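Local coordinates for protein nitrilotriacetate monooxygenase (Burkholderia pseudomallei, PDB 3SDO) that probably acts as a flavin-dependent monooxygenase of the bacterial luciferase-like family, using reduced FMN and molecular oxygen to oxidise its substrate, at residues A429-R432 against D433-L437; A260-P264 against D265-V269; R47-N51 against A52-F56; D227-G230 against R231-A235. One frame throughout, in Å; residues are numbered along the deposited sequence.

Contact 1: A429-R432 against D433-L437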
loop_
_atom_site.group_PDB
_atom_site.type_symbol
_atom_site.label_atom_id
_atom_site.label_comp_id
_atom_site.label_asym_id
_atom_site.label_seq_id
_atom_site.Cartn_x
_atom_site.Cartn_y
_atom_site.Cartn_z
ATOM N N ALA A 429 -0.107 17.139 -15.729
ATOM C CA ALA A 429 0.571 15.898 -15.449
ATOM C C ALA A 429 0.214 15.398 -14.057
ATOM O O ALA A 429 0.041 14.192 -13.871
ATOM C CB ALA A 429 2.093 16.089 -15.596
ATOM N N THR A 430 0.011 16.309 -13.098
ATOM C CA THR A 430 -0.016 15.940 -11.675
ATOM C C THR A 430 -1.403 16.102 -11.056
ATOM O O THR A 430 -2.271 16.759 -11.627
ATOM C CB THR A 430 0.969 16.827 -10.884
ATOM O OG1 THR A 430 0.515 18.177 -10.919
ATOM C CG2 THR A 430 2.436 16.764 -11.460
ATOM N N LEU A 431 -1.586 15.542 -9.863
ATOM C CA LEU A 431 -2.788 15.787 -9.092
ATOM C C LEU A 431 -2.965 17.282 -8.753
ATOM O O LEU A 431 -4.036 17.832 -8.964
ATOM C CB LEU A 431 -2.831 14.942 -7.816
ATOM C CG LEU A 431 -4.145 15.068 -7.013
ATOM C CD1 LEU A 431 -5.376 14.959 -7.944
ATOM C CD2 LEU A 431 -4.186 13.982 -5.874
ATOM N N ARG A 432 -1.915 17.940 -8.274
ATOM C CA ARG A 432 -1.947 19.412 -8.099
ATOM C C ARG A 432 -2.432 20.133 -9.382
ATOM O O ARG A 432 -3.344 20.966 -9.325
ATOM C CB ARG A 432 -0.595 19.943 -7.621
ATOM C CG ARG A 432 -0.296 19.524 -6.169
ATOM C CD ARG A 432 0.990 20.147 -5.601
ATOM N NE ARG A 432 1.285 19.478 -4.348
ATOM C CZ ARG A 432 0.747 19.795 -3.180
ATOM N NH1 ARG A 432 -0.051 20.837 -3.069
ATOM N NH2 ARG A 432 1.015 19.061 -2.111
ATOM N N ASP A 433 -1.849 19.794 -10.529
ATOM C CA ASP A 433 -2.277 20.372 -11.815
ATOM C C ASP A 433 -3.785 20.224 -12.073
ATOM O O ASP A 433 -4.458 21.188 -12.498
ATOM C CB ASP A 433 -1.579 19.696 -12.991
ATOM C CG ASP A 433 -0.101 20.006 -13.098
ATOM O OD1 ASP A 433 0.400 21.023 -12.541
ATOM O OD2 ASP A 433 0.569 19.199 -13.799
ATOM N N HIS A 434 -4.313 19.020 -11.853
ATOM C CA HIS A 434 -5.738 18.757 -12.071
ATOM C C HIS A 434 -6.585 19.652 -11.186
ATOM O O HIS A 434 -7.628 20.148 -11.613
ATOM C CB HIS A 434 -6.143 17.315 -11.721
ATOM C CG HIS A 434 -5.456 16.267 -12.522
ATOM N ND1 HIS A 434 -4.881 16.518 -13.754
ATOM C CD2 HIS A 434 -5.255 14.946 -12.268
ATOM C CE1 HIS A 434 -4.328 15.404 -14.205
ATOM N NE2 HIS A 434 -4.561 14.434 -13.333
ATOM N N LEU A 435 -6.169 19.789 -9.927
ATOM C CA LEU A 435 -6.947 20.523 -8.935
ATOM C C LEU A 435 -6.673 22.021 -8.970
ATOM O O LEU A 435 -7.304 22.768 -8.234
ATOM C CB LEU A 435 -6.698 19.975 -7.514
ATOM C CG LEU A 435 -7.038 18.490 -7.282
ATOM C CD1 LEU A 435 -6.754 18.069 -5.831
ATOM C CD2 LEU A 435 -8.502 18.177 -7.696
ATOM N N GLY A 436 -5.742 22.452 -9.812
ATOM C CA GLY A 436 -5.409 23.851 -9.936
ATOM C C GLY A 436 -4.619 24.340 -8.742
ATOM O O GLY A 436 -4.651 25.530 -8.422
ATOM N N LEU A 437 -3.936 23.415 -8.060
ATOM C CA LEU A 437 -3.049 23.780 -6.952
ATOM C C LEU A 437 -1.633 24.049 -7.486
ATOM O O LEU A 437 -1.187 23.385 -8.416
ATOM C CB LEU A 437 -2.994 22.662 -5.916
ATOM C CG LEU A 437 -4.299 22.327 -5.198
ATOM C CD1 LEU A 437 -4.159 21.009 -4.448
ATOM C CD2 LEU A 437 -4.723 23.448 -4.247
#
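Thr430 and His434 are joined at the start of the short helix 431-435 by a backbone bond from His434 N to Thr430 O, and Leu435 N repeats it to Leu431 O (3.1 Å). Thr430 is the N-cap and forms a capping box with Asp433: OG1 accepts from Asp433 N at 2.9 Å, nearly straight at 163°, while Asp433 OD2 takes Thr430 N at 3.0 Å from above the carboxylate plane. A chi1 of 66° turns Thr430 OG1 in over the first turn, where that amide lies. The His434 ring turns a face to Thr430 O, 3.3 Å below that oxygen, and its NE2 bonds to the Lys92 carbonyl. On the buried flank Leu431 CD1 lies 4.0 Å from Leu435 CG. At the far end Gly436, with positive phi, makes a Schellman motif, and Leu437 N reaches Arg432 O at 2.8 Å; Leu437 CB packs on Arg432 CB (4.0 Å). Arg432 is extended from CG to NE, and its NH2 hydrogen-bonds Gln213 O. The capping box gives the amides of Thr430 and Asp433 side-chain acceptors, and the N-terminal position probably favours the charged form of the Asp433 carboxylate.

Contact 2: A260-P264 against D265-V269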
loop_
_atom_site.group_PDB
_atom_site.type_symbol
_atom_site.label_atom_id
_atom_site.label_comp_id
_atom_site.label_asym_id
_atom_site.label_seq_id
_atom_site.Cartn_x
_atom_site.Cartn_y
_atom_site.Cartn_z
ATOM N N ALA A 260 -5.106 30.875 9.486
ATOM C CA ALA A 260 -3.770 30.267 9.544
ATOM C C ALA A 260 -2.752 30.946 8.618
ATOM O O ALA A 260 -1.610 30.480 8.525
ATOM C CB ALA A 260 -3.833 28.748 9.223
ATOM N N GLY A 261 -3.152 32.021 7.931
ATOM C CA GLY A 261 -2.264 32.730 7.010
ATOM C C GLY A 261 -2.115 32.030 5.666
ATOM O O GLY A 261 -1.188 32.321 4.910
ATOM N N ARG A 262 -3.038 31.127 5.347
ATOM C CA ARG A 262 -2.999 30.435 4.067
ATOM C C ARG A 262 -3.982 31.067 3.090
ATOM O O ARG A 262 -4.883 31.794 3.476
ATOM C CB ARG A 262 -3.294 28.946 4.252
ATOM C CG ARG A 262 -2.297 28.204 5.137
ATOM C CD ARG A 262 -2.746 26.784 5.388
ATOM N NE ARG A 262 -2.594 25.948 4.198
ATOM C CZ ARG A 262 -3.412 24.961 3.825
ATOM N NH1 ARG A 262 -4.504 24.632 4.513
ATOM N NH2 ARG A 262 -3.115 24.285 2.734
ATOM N N ASN A 263 -3.805 30.776 1.814
ATOM C CA ASN A 263 -4.700 31.286 0.782
ATOM C C ASN A 263 -5.854 30.288 0.635
ATOM O O ASN A 263 -5.619 29.147 0.229
ATOM C CB ASN A 263 -3.922 31.436 -0.531
ATOM C CG ASN A 263 -4.774 31.974 -1.652
ATOM O OD1 ASN A 263 -5.996 32.063 -1.525
ATOM N ND2 ASN A 263 -4.132 32.343 -2.774
ATOM N N PRO A 264 -7.094 30.698 1.005
ATOM C CA PRO A 264 -8.225 29.758 1.005
ATOM C C PRO A 264 -8.623 29.278 -0.387
ATOM O O PRO A 264 -9.301 28.254 -0.516
ATOM C CB PRO A 264 -9.362 30.561 1.626
ATOM C CG PRO A 264 -8.987 31.979 1.495
ATOM C CD PRO A 264 -7.497 32.043 1.474
ATOM N N ASP A 265 -8.202 30.019 -1.413
ATOM C CA ASP A 265 -8.391 29.645 -2.817
ATOM C C ASP A 265 -7.758 28.266 -3.099
ATOM O O ASP A 265 -8.196 27.548 -3.984
ATOM C CB ASP A 265 -7.735 30.758 -3.676
ATOM C CG ASP A 265 -8.010 30.653 -5.181
ATOM O OD1 ASP A 265 -8.966 29.979 -5.601
ATOM O OD2 ASP A 265 -7.241 31.312 -5.948
ATOM N N HIS A 266 -6.729 27.898 -2.339
ATOM C CA HIS A 266 -6.018 26.635 -2.563
ATOM C C HIS A 266 -6.367 25.581 -1.517
ATOM O O HIS A 266 -5.643 24.601 -1.353
ATOM C CB HIS A 266 -4.516 26.863 -2.587
ATOM C CG HIS A 266 -4.093 27.885 -3.587
ATOM N ND1 HIS A 266 -4.595 27.907 -4.869
ATOM C CD2 HIS A 266 -3.221 28.916 -3.499
ATOM C CE1 HIS A 266 -4.066 28.925 -5.522
ATOM N NE2 HIS A 266 -3.235 29.560 -4.713
ATOM N N VAL A 267 -7.468 25.783 -0.809
ATOM C CA VAL A 267 -8.001 24.734 0.062
ATOM C C VAL A 267 -9.329 24.353 -0.511
ATOM O O VAL A 267 -10.320 25.069 -0.324
ATOM C CB VAL A 267 -8.189 25.202 1.493
ATOM C CG1 VAL A 267 -8.710 24.008 2.371
ATOM C CG2 VAL A 267 -6.883 25.841 2.023
ATOM N N LYS A 268 -9.347 23.236 -1.228
ATOM C CA LYS A 268 -10.525 22.820 -1.967
ATOM C C LYS A 268 -11.533 22.110 -1.052
ATOM O O LYS A 268 -11.157 21.253 -0.238
ATOM C CB LYS A 268 -10.120 21.878 -3.107
ATOM C CG LYS A 268 -9.022 22.409 -4.032
ATOM C CD LYS A 268 -9.438 23.676 -4.780
ATOM C CE LYS A 268 -8.404 23.986 -5.834
ATOM N NZ LYS A 268 -8.662 25.193 -6.632
ATOM N N VAL A 269 -12.808 22.426 -1.197
ATOM C CA VAL A 269 -13.854 21.772 -0.402
ATOM C C VAL A 269 -14.734 20.915 -1.306
ATOM O O VAL A 269 -15.356 21.430 -2.242
ATOM C CB VAL A 269 -14.691 22.791 0.365
ATOM C CG1 VAL A 269 -15.868 22.122 1.058
ATOM C CG2 VAL A 269 -13.821 23.565 1.389
HETATM O O HOH W 1 -5.310 33.104 -5.101
#
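Asp265 N donates to Asn263 OD1 at 3.0 Å, coming from above the plane of the amide, 44° out of it; this bond closes an Asx turn. Asn263 CG is anti to its own backbone N (chi1 -179°), which puts OD1 within reach of Asp265 N and lays the amide beside the Asp265 side chain, the two pointing the same way. A water bridges the two groups, accepting from Asn263 ND2 at 2.7 Å and donating to Asp265 OD2 at 2.8 Å; the amide thus holds the Asp265 backbone directly through OD1 and its carboxylate by way of the water. Asn263 O accepts from His266 N at 3.1 Å, and one residue on, Pro264 O accepts from Val267 N at 3.1 Å. These two successive bonds make a short 3-10 turn at Pro264-Asp265. The His266 ring stands obliquely to the Asn263 amide, planes 55° apart, with Asn263 ND2 3.5 Å from His266 NE2.

On the inner side, Val267 CG2 lies over one face of the Arg262 guanidinium, 3.6 Å from NH1. The bend at chi3 turns that group toward the carbonyl oxygens of Gly230 and Ala233, which NH1 bonds. Lys254 of helix 243-259 binds the carbonyls of Pro264 and Val267. The turn takes the chain from the Schellman end of helix 243-259 into strand 268-277, whose Lys268 pairs with strand 235-238.

Contact 3: R47-N51 against A52-F56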
loop_
_atom_site.group_PDB
_atom_site.type_symbol
_atom_site.label_atom_id
_atom_site.label_comp_id
_atom_site.label_asym_id
_atom_site.label_seq_id
_atom_site.Cartn_x
_atom_site.Cartn_y
_atom_site.Cartn_z
ATOM N N ARG A 47 -10.260 3.356 -14.510
ATOM C CA ARG A 47 -10.130 3.742 -15.930
ATOM C C ARG A 47 -11.370 4.436 -16.467
ATOM O O ARG A 47 -11.275 5.405 -17.196
ATOM C CB ARG A 47 -9.783 2.531 -16.797
ATOM C CG ARG A 47 -8.336 2.102 -16.602
ATOM C CD ARG A 47 -8.040 0.854 -17.372
ATOM N NE ARG A 47 -6.610 0.555 -17.428
ATOM C CZ ARG A 47 -6.122 -0.597 -17.866
ATOM N NH1 ARG A 47 -6.952 -1.581 -18.249
ATOM N NH2 ARG A 47 -4.812 -0.771 -17.946
ATOM N N ARG A 48 -12.529 3.949 -16.055
ATOM C CA ARG A 48 -13.810 4.563 -16.399
ATOM C C ARG A 48 -13.839 6.011 -15.928
ATOM O O ARG A 48 -14.206 6.917 -16.685
ATOM C CB ARG A 48 -14.944 3.774 -15.742
ATOM C CG ARG A 48 -16.322 4.029 -16.304
ATOM C CD ARG A 48 -16.482 3.381 -17.656
ATOM N NE ARG A 48 -17.880 3.196 -18.020
ATOM C CZ ARG A 48 -18.625 4.067 -18.695
ATOM N NH1 ARG A 48 -18.133 5.222 -19.121
ATOM N NH2 ARG A 48 -19.869 3.755 -18.975
ATOM N N ALA A 49 -13.452 6.235 -14.676
ATOM C CA ALA A 49 -13.398 7.586 -14.130
ATOM C C ALA A 49 -12.350 8.455 -14.848
ATOM O O ALA A 49 -12.632 9.594 -15.221
ATOM C CB ALA A 49 -13.129 7.546 -12.609
ATOM N N GLU A 50 -11.163 7.898 -15.054
ATOM C CA GLU A 50 -10.070 8.617 -15.688
ATOM C C GLU A 50 -10.456 9.050 -17.105
ATOM O O GLU A 50 -10.177 10.175 -17.528
ATOM C CB GLU A 50 -8.805 7.747 -15.737
ATOM C CG GLU A 50 -7.623 8.409 -16.430
ATOM C CD GLU A 50 -6.359 7.561 -16.361
ATOM O OE1 GLU A 50 -6.322 6.487 -17.010
ATOM O OE2 GLU A 50 -5.412 7.959 -15.642
ATOM N N ASN A 51 -11.079 8.151 -17.849
ATOM C CA ASN A 51 -11.432 8.474 -19.225
ATOM C C ASN A 51 -12.499 9.591 -19.326
ATOM O O ASN A 51 -12.612 10.243 -20.359
ATOM C CB ASN A 51 -11.925 7.217 -19.933
ATOM C CG ASN A 51 -10.811 6.236 -20.231
ATOM O OD1 ASN A 51 -9.621 6.567 -20.141
ATOM N ND2 ASN A 51 -11.197 5.029 -20.648
ATOM N N ALA A 52 -13.258 9.802 -18.247
ATOM C CA ALA A 52 -14.299 10.838 -18.171
ATOM C C ALA A 52 -13.762 12.189 -17.669
ATOM O O ALA A 52 -14.491 13.192 -17.616
ATOM C CB ALA A 52 -15.427 10.338 -17.242
ATOM N N GLY A 53 -12.498 12.217 -17.271
ATOM C CA GLY A 53 -11.902 13.432 -16.734
ATOM C C GLY A 53 -12.085 13.667 -15.242
ATOM O O GLY A 53 -11.851 14.773 -14.752
ATOM N N ILE A 54 -12.465 12.631 -14.508
ATOM C CA ILE A 54 -12.507 12.711 -13.054
ATOM C C ILE A 54 -11.067 12.851 -12.529
ATOM O O ILE A 54 -10.157 12.171 -12.969
ATOM C CB ILE A 54 -13.292 11.508 -12.447
ATOM C CG1 ILE A 54 -14.762 11.640 -12.811
ATOM C CG2 ILE A 54 -13.158 11.448 -10.928
ATOM C CD1 ILE A 54 -15.660 10.472 -12.362
ATOM N N ALA A 55 -10.869 13.773 -11.607
ATOM C CA ALA A 55 -9.500 14.198 -11.209
ATOM C C ALA A 55 -8.750 13.176 -10.351
ATOM O O ALA A 55 -7.523 13.077 -10.428
ATOM C CB ALA A 55 -9.576 15.502 -10.442
ATOM N N PHE A 56 -9.456 12.473 -9.469
ATOM C CA PHE A 56 -8.773 11.510 -8.585
ATOM C C PHE A 56 -9.688 10.355 -8.189
ATOM O O PHE A 56 -10.911 10.500 -8.183
ATOM C CB PHE A 56 -8.155 12.198 -7.335
ATOM C CG PHE A 56 -9.136 12.868 -6.457
ATOM C CD1 PHE A 56 -9.574 14.140 -6.751
ATOM C CD2 PHE A 56 -9.667 12.222 -5.333
ATOM C CE1 PHE A 56 -10.513 14.772 -5.935
ATOM C CE2 PHE A 56 -10.597 12.841 -4.536
ATOM C CZ PHE A 56 -11.034 14.112 -4.836
#
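Ala49 and Ile54 face each other across the end of helix 39-51: Ala49 CB meets Ile54 CD1 at 3.9 Å and lies 4.0 Å from its CB, so the methyl packs along the flank of the isoleucine. Ile54 CG1 is anti to its carbonyl carbon (chi1 -68°), and this brings the CD1 end back over the helix. Ile54 CB also lies 3.4 Å from Ala49 O, and on the same oxygen Ala52 CB rests at 3.5 Å. Ala49 O takes two donors from opposite faces of its plane: Ile54 N at 3.1 Å, tilted 35°, and Ala52 N at 3.1 Å, well above the plane. Gly53 N bonds Glu50 O at 3.1 Å, and Gly53 turns the chain with a positive phi (87°). Glu50 OE2 accepts from the backbone N of Ser91, Lys92 and Ile93, while Arg48 makes salt bridges with Asp406 and Asp410 of helix 401-418. Leu405 of that helix and Val14 of strand 11-15 touch Ile54. A positive-phi glycine with backbone bonds back into the last turn is the Schellman motif, which here ends a barrel helix and leads into strand 56-59, as in the TIM-barrel fold of this family.

Contact 4: D227-G230 against R231-A235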
loop_
_atom_site.group_PDB
_atom_site.type_symbol
_atom_site.label_atom_id
_atom_site.label_comp_id
_atom_site.label_asym_id
_atom_site.label_seq_id
_atom_site.Cartn_x
_atom_site.Cartn_y
_atom_site.Cartn_z
ATOM N N ASP A 227 -10.296 23.205 12.184
ATOM C CA ASP A 227 -9.106 23.989 12.388
ATOM C C ASP A 227 -7.846 23.298 11.837
ATOM O O ASP A 227 -6.990 23.934 11.213
ATOM C CB ASP A 227 -8.925 24.277 13.871
ATOM C CG ASP A 227 -7.989 25.429 14.112
ATOM O OD1 ASP A 227 -8.244 26.524 13.549
ATOM O OD2 ASP A 227 -7.001 25.230 14.843
ATOM N N LEU A 228 -7.715 22.003 12.083
ATOM C CA LEU A 228 -6.597 21.275 11.501
ATOM C C LEU A 228 -6.666 21.371 9.982
ATOM O O LEU A 228 -5.648 21.595 9.347
ATOM C CB LEU A 228 -6.583 19.811 11.954
ATOM C CG LEU A 228 -5.419 18.960 11.451
ATOM C CD1 LEU A 228 -4.088 19.545 11.818
ATOM C CD2 LEU A 228 -5.570 17.518 11.980
ATOM N N ALA A 229 -7.856 21.224 9.404
ATOM C CA ALA A 229 -8.002 21.289 7.931
ATOM C C ALA A 229 -7.543 22.639 7.386
ATOM O O ALA A 229 -6.811 22.710 6.397
ATOM C CB ALA A 229 -9.449 20.997 7.505
ATOM N N GLY A 230 -7.990 23.713 8.035
ATOM C CA GLY A 230 -7.589 25.082 7.672
ATOM C C GLY A 230 -6.089 25.327 7.754
ATOM O O GLY A 230 -5.524 26.020 6.897
ATOM N N ARG A 231 -5.438 24.738 8.758
ATOM C CA ARG A 231 -4.000 24.900 8.943
ATOM C C ARG A 231 -3.156 24.015 8.039
ATOM O O ARG A 231 -1.985 24.331 7.812
ATOM C CB ARG A 231 -3.608 24.581 10.378
ATOM C CG ARG A 231 -4.020 25.669 11.367
ATOM C CD ARG A 231 -4.127 25.128 12.774
ATOM N NE ARG A 231 -2.989 24.282 13.121
ATOM C CZ ARG A 231 -3.063 23.165 13.857
ATOM N NH1 ARG A 231 -4.226 22.712 14.341
ATOM N NH2 ARG A 231 -1.954 22.484 14.115
ATOM N N SER A 232 -3.719 22.900 7.550
ATOM C CA SER A 232 -2.861 21.873 6.905
ATOM C C SER A 232 -3.438 21.092 5.713
ATOM O O SER A 232 -2.693 20.382 5.051
ATOM C CB SER A 232 -2.344 20.873 7.959
ATOM O OG SER A 232 -3.402 20.030 8.445
ATOM N N ALA A 233 -4.722 21.223 5.400
ATOM C CA ALA A 233 -5.274 20.462 4.262
ATOM C C ALA A 233 -5.184 21.228 2.940
ATOM O O ALA A 233 -5.321 22.452 2.921
ATOM C CB ALA A 233 -6.707 20.081 4.545
ATOM N N ASP A 234 -4.982 20.495 1.847
ATOM C CA ASP A 234 -5.126 21.022 0.476
ATOM C C ASP A 234 -6.546 20.835 -0.028
ATOM O O ASP A 234 -7.010 21.587 -0.888
ATOM C CB ASP A 234 -4.179 20.299 -0.475
ATOM C CG ASP A 234 -2.734 20.478 -0.086
ATOM O OD1 ASP A 234 -2.314 21.641 0.044
ATOM O OD2 ASP A 234 -2.016 19.473 0.077
ATOM N N ALA A 235 -7.221 19.806 0.484
ATOM C CA ALA A 235 -8.567 19.461 0.054
ATOM C C ALA A 235 -9.284 18.825 1.238
ATOM O O ALA A 235 -8.683 18.078 1.998
ATOM C CB ALA A 235 -8.532 18.494 -1.123
#
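Arg231 packs back along the helix onto Asp227 and Leu228. Arg231 CB lies 3.5 Å from Asp227 O, the carbonyl that also accepts from Arg231 N at 3.0 Å. Arg231 CG lies 3.4 Å from Asp227 O. Arg231 CD is flanked by Asp227 O and by Asp227 OD2, each at 3.5 Å, and there the chain bends at chi3 (45°), turning the guanidinium back over the helix. Arg231 NH1 then faces Asp227 OD2 in a long salt bridge of 3.8 Å, OD2 at the edge of the guanidinium with the carboxylate and guanidinium planes 43° apart, while Leu228 CD1 lies over one face of the guanidinium. The residues close helix 223-232 of the beta-alpha-beta unit between strands 215-218 and 235-238, part of the TIM-barrel fold, and Leu228 lies about 4 Å, side chain to side chain, from Tyr151, a predicted FMN-binding residue. Ser232 OG donates to Leu228 O at 2.9 Å from above the carbonyl plane and is also bonded to Gln218 NE2. Next along, Ala233 N bonds Ala229 O, and the two alanine methyls touch. Beyond, Asp234 OD2 takes Ile216 N of the neighbouring strand.

Overall arrangement
Contacts 2, 3 and 4 all sit at helix-to-strand connections of the barrel, whereas contact 1 is a short helix near the end of the chain that packs against all three. It is largely buried, capped at both ends by polar bonds while its leucines face the barrel, on Ala55 and Phe56 of contact 3, with Leu437 on contacts 2 and 4. Contact 2 is a surface turn held by polar groups and a water; contact 3, partly buried, relies on backbone bonds and apolar packing. Contact 4, also partly buried, has a long salt bridge at its outer side. Contacts 2 and 4, centres about 8 Å apart, are joined by probable backbone and arginine hydrogen bonds; contact 3 touches neither.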